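Local coordinates for protein ribosomal silencing factor RsfS (Bacillus halodurans, PDB 2O5A) that probably silences translation by binding the large ribosomal subunit through protein uL14 and keeping it from joining the small subunit, at residues Leu6-Ala10 with Leu82-Val87; Leu38-Gly42 with Tyr97-Glu101; Ser44-Val48 with His88-Lys92. All coordinates share one frame; numbering follows the deposited sequence.

Contact 1. Residues Leu6-Ala10 with Leu82-Val87; sequences LLQLA and LGDVVV
A chi1 of 164° at Val85 leaves CG2 on the side of the backbone N, facing the helix, with Val85 CG2 3.9 Å from Leu7 N. Leu6 comes the other way: the Leu6 and Val85 side chains lie alongside, pointing opposite ways, and Leu6 CD1 settles 3.8 Å from Val85 CB. The same methyl also meets the turn that leads into the strand, 4.0 Å from Leu82 CB and 3.5 Å from Leu82 O. One branch of Leu6 therefore sits in the corner between the turn and the first strand residue. The fold here is a mixed five-stranded sheet, and helix 4-16 packs on the face from which Val85 and Val87 project. The helix runs nearly parallel to strand 85-87, at 19° and with 9.1 Å between the axes of the two short segments. One helical turn after Leu6, Ala10 offers only a methyl, and its CB rests 4.0 Å from Val87 CG2. Leu82 CD1 and Val85 CG1 stand a little farther from that methyl, each at 4.4 Å. Leu55 of helix 45-61 touches both Leu82 and Val87, so helix 45-61 flanks the same apolar cluster. In the turn, the nearest side-chain atom of Asp84 is about 3 Å from a bound manganese ion.

Contact 2. Residues Leu38-Gly42 with Tyr97-Glu101; sequences LICHG and YYNLE
Tyr97 lays its ring against CB of His41, in a CH-pi contact in which His41 CB stands 4.1 Å from the centroid of the Tyr97 ring, off-centre at 30° from the ring normal. This joins the 97-101 loop to strand 36-42 on one face of the mixed five-stranded sheet, the face turned away from helices 4-16 and 45-61. A chi1 of 174° turns the Tyr97 ring away from its own backbone N and out toward the strand. There its side chain crosses that of His41 at about a right angle. The two rings form an oblique aromatic pair, with planes 74° apart and centroids separated by 5.2 Å; where the histidine edge nears the tyrosine hydroxyl the model is too tight, and the fine detail there is doubtful. Ile39, two residues back along the strand, projects on the same face as His41. Its CG2 approaches the Tyr97 ring at the edge, near the ring plane, and lies 4.0 Å from Tyr97 CE1. Phe90 of the neighbouring strand adds to the same apolar patch, touching Ile39, Tyr97 and Leu100. Farther along the loop, Asn99 packs on Trp77 of the second subunit of the assembly, so the loop borders both its own sheet and that other chain. Leu100 then turns back inward to meet Ile39 tip to tip: Leu100 CD2 is 3.7 Å from Ile39 CD1, and Ile39 CG2 lies just as near to that methyl.

Contact 3. Residues Ser44-Val48 with His88-Lys92; sequences SEKQV and HVFHK. With MN (manganese (II) ion), chain C.
Val48 and Val89 overlap flank to flank, their side chains running in contrary senses, with Val48 CG1 3.6 Å from Val89 CG1. This pair seats the first turn of helix 45-61 on the sheet, against strand 85-91, in an alpha+beta fold consistent with the family's nucleotidyltransferase-like clan. The second branch of Val48 points farther along the strand, and Val48 CG2 lies 3.5 Å from Phe90 O. Because CG of His91 is anti to the backbone N (chi1 178°), the imidazole swings round to the start of the helix. It presents an edge there, with His91 CD2 3.5 Å from Glu45 N in van der Waals contact. The Glu45 side chain crosses the ring obliquely, its carboxylate plane 78° from the imidazole plane, and brings Glu45 CG to 3.6 Å from His91 CD2. Beyond the ring, Asp93 N hydrogen-bonds to His91 ND1, which helps fix the ring's rotation. Ser44 is the N-cap, accepting a bond from Gln47 N to Ser44 OG over 3.1 Å. The extended Glu45 chain leads away from the valines to a manganese ion, gripped unevenly by both oxygens: Glu45 OE1, which also accepts a hydrogen bond from Arg76 NH1, at 2.0 Å and Glu45 OE2 at 2.6 Å.

How the contacts relate
Contacts 1 and 3 both use strand 85-91, one at its start and the other near its end, with centres about 18 Å apart on opposite sides of the chain's centre. Each seats a different helix, 4-16 or 45-61, on the same face of the sheet. Contact 2 lies about 16 Å from contact 1 and 10 Å from contact 3, centre to centre, and covers the other face through strand 36-42, the parallel neighbour of 85-91. Along the chain, contact 1 alternates with the other two, while both segments of contact 3 fall between those of contact 2. The sheet thus carries helices on one side and the post-strand loop on the other.

Contact 1. Residues Leu6-Ala10 with Leu82-Val87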
loop_
_atom_site.group_PDB
_atom_site.type_symbol
_atom_site.label_atom_id
_atom_site.label_comp_id
_atom_site.label_asym_id
_atom_site.label_seq_id
_atom_site.Cartn_x
_atom_site.Cartn_y
_atom_site.Cartn_z
ATOM N N LEU A 6 -19.539 1.066 -10.890
ATOM C CA LEU A 6 -19.074 0.059 -9.946
ATOM C C LEU A 6 -18.762 0.780 -8.639
ATOM O O LEU A 6 -19.106 0.310 -7.554
ATOM C CB LEU A 6 -17.803 -0.620 -10.463
ATOM C CG LEU A 6 -17.732 -2.152 -10.445
ATOM C CD1 LEU A 6 -16.280 -2.576 -10.257
ATOM C CD2 LEU A 6 -18.584 -2.718 -9.319
ATOM N N LEU A 7 -18.113 1.933 -8.766
ATOM C CA LEU A 7 -17.731 2.748 -7.620
ATOM C C LEU A 7 -18.932 3.138 -6.765
ATOM O O LEU A 7 -18.889 3.017 -5.541
ATOM C CB LEU A 7 -16.994 4.001 -8.097
ATOM C CG LEU A 7 -16.317 4.867 -7.033
ATOM C CD1 LEU A 7 -15.389 4.015 -6.180
ATOM C CD2 LEU A 7 -15.542 5.984 -7.713
ATOM N N GLN A 8 -20.000 3.616 -7.401
ATOM C CA GLN A 8 -21.201 3.994 -6.660
ATOM C C GLN A 8 -21.825 2.745 -6.067
ATOM O O GLN A 8 -22.481 2.793 -5.027
ATOM C CB GLN A 8 -22.231 4.671 -7.567
ATOM C CG GLN A 8 -22.142 6.182 -7.624
ATOM C CD GLN A 8 -23.477 6.817 -7.967
ATOM O OE1 GLN A 8 -24.109 6.462 -8.962
ATOM N NE2 GLN A 8 -23.915 7.759 -7.139
ATOM N N LEU A 9 -21.617 1.624 -6.748
ATOM C CA LEU A 9 -22.149 0.343 -6.308
ATOM C C LEU A 9 -21.438 -0.060 -5.021
ATOM O O LEU A 9 -22.061 -0.550 -4.079
ATOM C CB LEU A 9 -21.919 -0.715 -7.391
ATOM C CG LEU A 9 -22.703 -2.024 -7.291
ATOM C CD1 LEU A 9 -24.195 -1.732 -7.293
ATOM C CD2 LEU A 9 -22.343 -2.918 -8.463
ATOM N N ALA A 10 -20.127 0.163 -4.990
ATOM C CA ALA A 10 -19.313 -0.169 -3.829
ATOM C C ALA A 10 -19.533 0.829 -2.694
ATOM O O ALA A 10 -19.580 0.448 -1.524
ATOM C CB ALA A 10 -17.841 -0.203 -4.223
ATOM N N LEU A 82 -12.754 -5.968 -6.976
ATOM C CA LEU A 82 -13.920 -6.058 -7.845
ATOM C C LEU A 82 -13.552 -5.750 -9.294
ATOM O O LEU A 82 -14.428 -5.590 -10.145
ATOM C CB LEU A 82 -15.007 -5.088 -7.377
ATOM C CG LEU A 82 -15.532 -5.270 -5.949
ATOM C CD1 LEU A 82 -16.518 -4.156 -5.628
ATOM C CD2 LEU A 82 -16.198 -6.631 -5.804
ATOM N N GLY A 83 -12.253 -5.672 -9.567
ATOM C CA GLY A 83 -11.797 -5.383 -10.913
ATOM C C GLY A 83 -11.388 -3.935 -11.091
ATOM O O GLY A 83 -10.339 -3.510 -10.600
ATOM N N ASP A 84 -12.214 -3.172 -11.795
ATOM C CA ASP A 84 -11.936 -1.763 -12.034
ATOM C C ASP A 84 -11.892 -0.996 -10.720
ATOM O O ASP A 84 -11.307 0.085 -10.637
ATOM C CB ASP A 84 -13.008 -1.169 -12.939
ATOM C CG ASP A 84 -13.028 -1.805 -14.316
ATOM O OD1 ASP A 84 -11.980 -1.791 -14.993
ATOM O OD2 ASP A 84 -14.095 -2.315 -14.721
ATOM N N VAL A 85 -12.521 -1.561 -9.695
ATOM C CA VAL A 85 -12.550 -0.951 -8.373
ATOM C C VAL A 85 -12.045 -1.943 -7.334
ATOM O O VAL A 85 -12.384 -3.127 -7.370
ATOM C CB VAL A 85 -13.979 -0.503 -7.972
ATOM C CG1 VAL A 85 -14.047 -0.246 -6.470
ATOM C CG2 VAL A 85 -14.359 0.759 -8.730
ATOM N N VAL A 86 -11.222 -1.451 -6.418
ATOM C CA VAL A 86 -10.674 -2.276 -5.351
ATOM C C VAL A 86 -11.007 -1.601 -4.033
ATOM O O VAL A 86 -10.607 -0.462 -3.793
ATOM C CB VAL A 86 -9.145 -2.412 -5.478
ATOM C CG1 VAL A 86 -8.586 -3.146 -4.270
ATOM C CG2 VAL A 86 -8.798 -3.155 -6.754
ATOM N N VAL A 87 -11.744 -2.303 -3.181
ATOM C CA VAL A 87 -12.139 -1.749 -1.895
ATOM C C VAL A 87 -11.237 -2.206 -0.755
ATOM O O VAL A 87 -10.857 -3.375 -0.674
ATOM C CB VAL A 87 -13.593 -2.136 -1.546
ATOM C CG1 VAL A 87 -14.048 -1.394 -0.296
ATOM C CG2 VAL A 87 -14.507 -1.826 -2.719
#

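Contact 2. Residues Leu38-Gly42 with Tyr97-Glu101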
loop_
_atom_site.group_PDB
_atom_site.type_symbol
_atom_site.label_atom_id
_atom_site.label_comp_id
_atom_site.label_asym_id
_atom_site.label_seq_id
_atom_site.Cartn_x
_atom_site.Cartn_y
_atom_site.Cartn_z
ATOM N N LEU A 38 -11.340 2.235 -3.242
ATOM C CA LEU A 38 -12.265 2.749 -2.236
ATOM C C LEU A 38 -11.812 2.376 -0.825
ATOM O O LEU A 38 -11.650 1.196 -0.510
ATOM C CB LEU A 38 -13.672 2.202 -2.494
ATOM C CG LEU A 38 -14.828 2.724 -1.630
ATOM C CD1 LEU A 38 -15.034 4.214 -1.875
ATOM C CD2 LEU A 38 -16.096 1.954 -1.964
ATOM N N ILE A 39 -11.616 3.392 0.016
ATOM C CA ILE A 39 -11.175 3.196 1.390
ATOM C C ILE A 39 -12.195 3.606 2.443
ATOM O O ILE A 39 -12.948 4.569 2.276
ATOM C CB ILE A 39 -9.864 3.940 1.644
ATOM C CG1 ILE A 39 -8.972 3.729 0.418
ATOM C CG2 ILE A 39 -9.231 3.473 2.957
ATOM C CD1 ILE A 39 -7.655 4.377 0.448
ATOM N N CYS A 40 -12.205 2.848 3.527
ATOM C CA CYS A 40 -13.104 3.084 4.638
ATOM C C CYS A 40 -12.663 2.197 5.784
ATOM O O CYS A 40 -11.712 1.423 5.652
ATOM C CB CYS A 40 -14.538 2.750 4.235
ATOM S SG CYS A 40 -14.791 1.019 3.785
ATOM N N HIS A 41 -13.352 2.306 6.912
ATOM C CA HIS A 41 -12.986 1.500 8.060
ATOM C C HIS A 41 -14.162 1.178 8.965
ATOM O O HIS A 41 -15.208 1.827 8.912
ATOM C CB HIS A 41 -11.899 2.212 8.868
ATOM C CG HIS A 41 -12.408 3.336 9.714
ATOM N ND1 HIS A 41 -13.334 3.152 10.719
ATOM C CD2 HIS A 41 -12.123 4.661 9.705
ATOM C CE1 HIS A 41 -13.591 4.312 11.293
ATOM N NE2 HIS A 41 -12.873 5.243 10.699
ATOM N N GLY A 42 -13.969 0.158 9.792
ATOM C CA GLY A 42 -14.988 -0.255 10.740
ATOM C C GLY A 42 -14.433 0.003 12.124
ATOM O O GLY A 42 -13.221 0.147 12.283
ATOM N N TYR A 97 -3.514 1.722 7.906
ATOM C CA TYR A 97 -4.641 2.577 7.561
ATOM C C TYR A 97 -4.310 4.053 7.768
ATOM O O TYR A 97 -4.969 4.931 7.211
ATOM C CB TYR A 97 -5.857 2.174 8.405
ATOM C CG TYR A 97 -7.065 3.069 8.249
ATOM C CD1 TYR A 97 -7.590 3.352 6.989
ATOM C CD2 TYR A 97 -7.695 3.617 9.364
ATOM C CE1 TYR A 97 -8.707 4.167 6.842
ATOM C CE2 TYR A 97 -8.814 4.432 9.230
ATOM C CZ TYR A 97 -9.313 4.700 7.964
ATOM O OH TYR A 97 -10.410 5.516 7.816
ATOM N N TYR A 98 -3.283 4.321 8.569
ATOM C CA TYR A 98 -2.868 5.693 8.833
ATOM C C TYR A 98 -1.573 6.016 8.098
ATOM O O TYR A 98 -1.071 7.139 8.153
ATOM C CB TYR A 98 -2.701 5.917 10.338
ATOM C CG TYR A 98 -3.988 5.714 11.107
ATOM C CD1 TYR A 98 -4.326 4.463 11.625
ATOM C CD2 TYR A 98 -4.888 6.763 11.284
ATOM C CE1 TYR A 98 -5.536 4.262 12.292
ATOM C CE2 TYR A 98 -6.098 6.573 11.948
ATOM C CZ TYR A 98 -6.415 5.321 12.451
ATOM O OH TYR A 98 -7.614 5.130 13.098
ATOM N N ASN A 99 -1.044 5.013 7.405
ATOM C CA ASN A 99 0.179 5.155 6.621
ATOM C C ASN A 99 -0.192 4.968 5.160
ATOM O O ASN A 99 0.671 4.873 4.287
ATOM C CB ASN A 99 1.206 4.100 7.037
ATOM C CG ASN A 99 1.860 4.417 8.367
ATOM O OD1 ASN A 99 2.569 3.587 8.935
ATOM N ND2 ASN A 99 1.635 5.627 8.865
ATOM N N LEU A 100 -1.496 4.918 4.911
ATOM C CA LEU A 100 -2.023 4.745 3.568
ATOM C C LEU A 100 -1.683 5.988 2.755
ATOM O O LEU A 100 -2.013 6.088 1.573
ATOM C CB LEU A 100 -3.536 4.549 3.642
ATOM C CG LEU A 100 -4.110 3.403 2.812
ATOM C CD1 LEU A 100 -3.263 2.153 2.981
ATOM C CD2 LEU A 100 -5.534 3.141 3.247
ATOM N N GLU A 101 -1.017 6.931 3.412
ATOM C CA GLU A 101 -0.603 8.178 2.789
ATOM C C GLU A 101 0.610 7.877 1.914
ATOM O O GLU A 101 0.632 8.218 0.731
ATOM C CB GLU A 101 -0.253 9.199 3.878
ATOM C CG GLU A 101 -0.186 10.650 3.418
ATOM C CD GLU A 101 1.198 11.074 2.969
ATOM O OE1 GLU A 101 1.719 10.494 1.994
ATOM O OE2 GLU A 101 1.768 11.993 3.596
#

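Contact 3. Residues Ser44-Val48 with His88-Lys92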
loop_
_atom_site.group_PDB
_atom_site.type_symbol
_atom_site.label_atom_id
_atom_site.label_comp_id
_atom_site.label_asym_id
_atom_site.label_seq_id
_atom_site.Cartn_x
_atom_site.Cartn_y
_atom_site.Cartn_z
ATOM N N SER A 44 -14.867 -2.092 14.676
ATOM C CA SER A 44 -14.659 -3.382 15.323
ATOM C C SER A 44 -14.477 -4.416 14.225
ATOM O O SER A 44 -14.838 -4.174 13.075
ATOM C CB SER A 44 -15.865 -3.758 16.186
ATOM O OG SER A 44 -16.981 -4.106 15.385
ATOM N N GLU A 45 -13.920 -5.569 14.573
ATOM C CA GLU A 45 -13.703 -6.613 13.584
ATOM C C GLU A 45 -15.025 -7.149 13.053
ATOM O O GLU A 45 -15.090 -7.655 11.932
ATOM C CB GLU A 45 -12.854 -7.734 14.186
ATOM C CG GLU A 45 -11.389 -7.338 14.298
ATOM C CD GLU A 45 -10.529 -8.382 14.968
ATOM O OE1 GLU A 45 -9.354 -8.071 15.246
ATOM O OE2 GLU A 45 -11.020 -9.503 15.214
ATOM N N LYS A 46 -16.082 -7.025 13.851
ATOM C CA LYS A 46 -17.403 -7.483 13.428
ATOM C C LYS A 46 -17.978 -6.506 12.411
ATOM O O LYS A 46 -18.655 -6.908 11.464
ATOM C CB LYS A 46 -18.359 -7.576 14.621
ATOM C CG LYS A 46 -19.787 -7.936 14.219
ATOM C CD LYS A 46 -20.761 -7.747 15.366
ATOM C CE LYS A 46 -22.180 -8.091 14.943
ATOM N NZ LYS A 46 -23.158 -7.859 16.040
ATOM N N GLN A 47 -17.713 -5.218 12.611
ATOM C CA GLN A 47 -18.220 -4.202 11.698
ATOM C C GLN A 47 -17.447 -4.237 10.388
ATOM O O GLN A 47 -18.010 -4.003 9.324
ATOM C CB GLN A 47 -18.099 -2.805 12.309
ATOM C CG GLN A 47 -19.056 -1.794 11.688
ATOM C CD GLN A 47 -18.553 -0.369 11.781
ATOM O OE1 GLN A 47 -17.726 -0.043 12.631
ATOM N NE2 GLN A 47 -19.061 0.494 10.910
ATOM N N VAL A 48 -16.152 -4.523 10.475
ATOM C CA VAL A 48 -15.311 -4.592 9.286
ATOM C C VAL A 48 -15.769 -5.735 8.384
ATOM O O VAL A 48 -15.819 -5.590 7.163
ATOM C CB VAL A 48 -13.831 -4.808 9.662
ATOM C CG1 VAL A 48 -13.015 -5.109 8.415
ATOM C CG2 VAL A 48 -13.292 -3.569 10.359
ATOM N N HIS A 88 -10.901 -1.264 0.121
ATOM C CA HIS A 88 -10.064 -1.542 1.282
ATOM C C HIS A 88 -10.840 -1.203 2.547
ATOM O O HIS A 88 -11.104 -0.035 2.828
ATOM C CB HIS A 88 -8.781 -0.709 1.243
ATOM C CG HIS A 88 -7.814 -1.133 0.180
ATOM N ND1 HIS A 88 -7.997 -0.836 -1.151
ATOM C CD2 HIS A 88 -6.654 -1.825 0.258
ATOM C CE1 HIS A 88 -6.988 -1.327 -1.853
ATOM N NE2 HIS A 88 -6.159 -1.935 -1.018
ATOM N N VAL A 89 -11.206 -2.229 3.306
ATOM C CA VAL A 89 -11.950 -2.030 4.542
ATOM C C VAL A 89 -11.029 -2.266 5.732
ATOM O O VAL A 89 -10.706 -3.407 6.062
ATOM C CB VAL A 89 -13.152 -3.002 4.634
ATOM C CG1 VAL A 89 -13.941 -2.736 5.907
ATOM C CG2 VAL A 89 -14.046 -2.838 3.413
ATOM N N PHE A 90 -10.604 -1.181 6.371
ATOM C CA PHE A 90 -9.714 -1.274 7.519
ATOM C C PHE A 90 -10.447 -1.251 8.849
ATOM O O PHE A 90 -11.607 -0.848 8.936
ATOM C CB PHE A 90 -8.713 -0.115 7.536
ATOM C CG PHE A 90 -7.742 -0.119 6.397
ATOM C CD1 PHE A 90 -8.123 0.333 5.139
ATOM C CD2 PHE A 90 -6.435 -0.548 6.589
ATOM C CE1 PHE A 90 -7.213 0.362 4.089
ATOM C CE2 PHE A 90 -5.517 -0.525 5.546
ATOM C CZ PHE A 90 -5.906 -0.067 4.294
ATOM N N HIS A 91 -9.745 -1.693 9.884
ATOM C CA HIS A 91 -10.266 -1.681 11.240
ATOM C C HIS A 91 -9.713 -0.357 11.756
ATOM O O HIS A 91 -8.533 -0.065 11.562
ATOM C CB HIS A 91 -9.702 -2.857 12.042
ATOM C CG HIS A 91 -10.151 -2.889 13.470
ATOM N ND1 HIS A 91 -9.762 -1.944 14.396
ATOM C CD2 HIS A 91 -10.955 -3.755 14.134
ATOM C CE1 HIS A 91 -10.305 -2.228 15.566
ATOM N NE2 HIS A 91 -11.033 -3.318 15.434
ATOM N N LYS A 92 -10.557 0.445 12.392
ATOM C CA LYS A 92 -10.128 1.749 12.887
ATOM C C LYS A 92 -8.763 1.742 13.578
ATOM O O LYS A 92 -8.086 2.768 13.624
ATOM C CB LYS A 92 -11.188 2.329 13.834
ATOM C CG LYS A 92 -10.890 2.143 15.311
ATOM C CD LYS A 92 -11.973 2.777 16.166
ATOM C CE LYS A 92 -11.452 3.100 17.555
ATOM N NZ LYS A 92 -10.959 1.889 18.263
HETATM MN MN MN C . -8.474 -9.755 15.878
#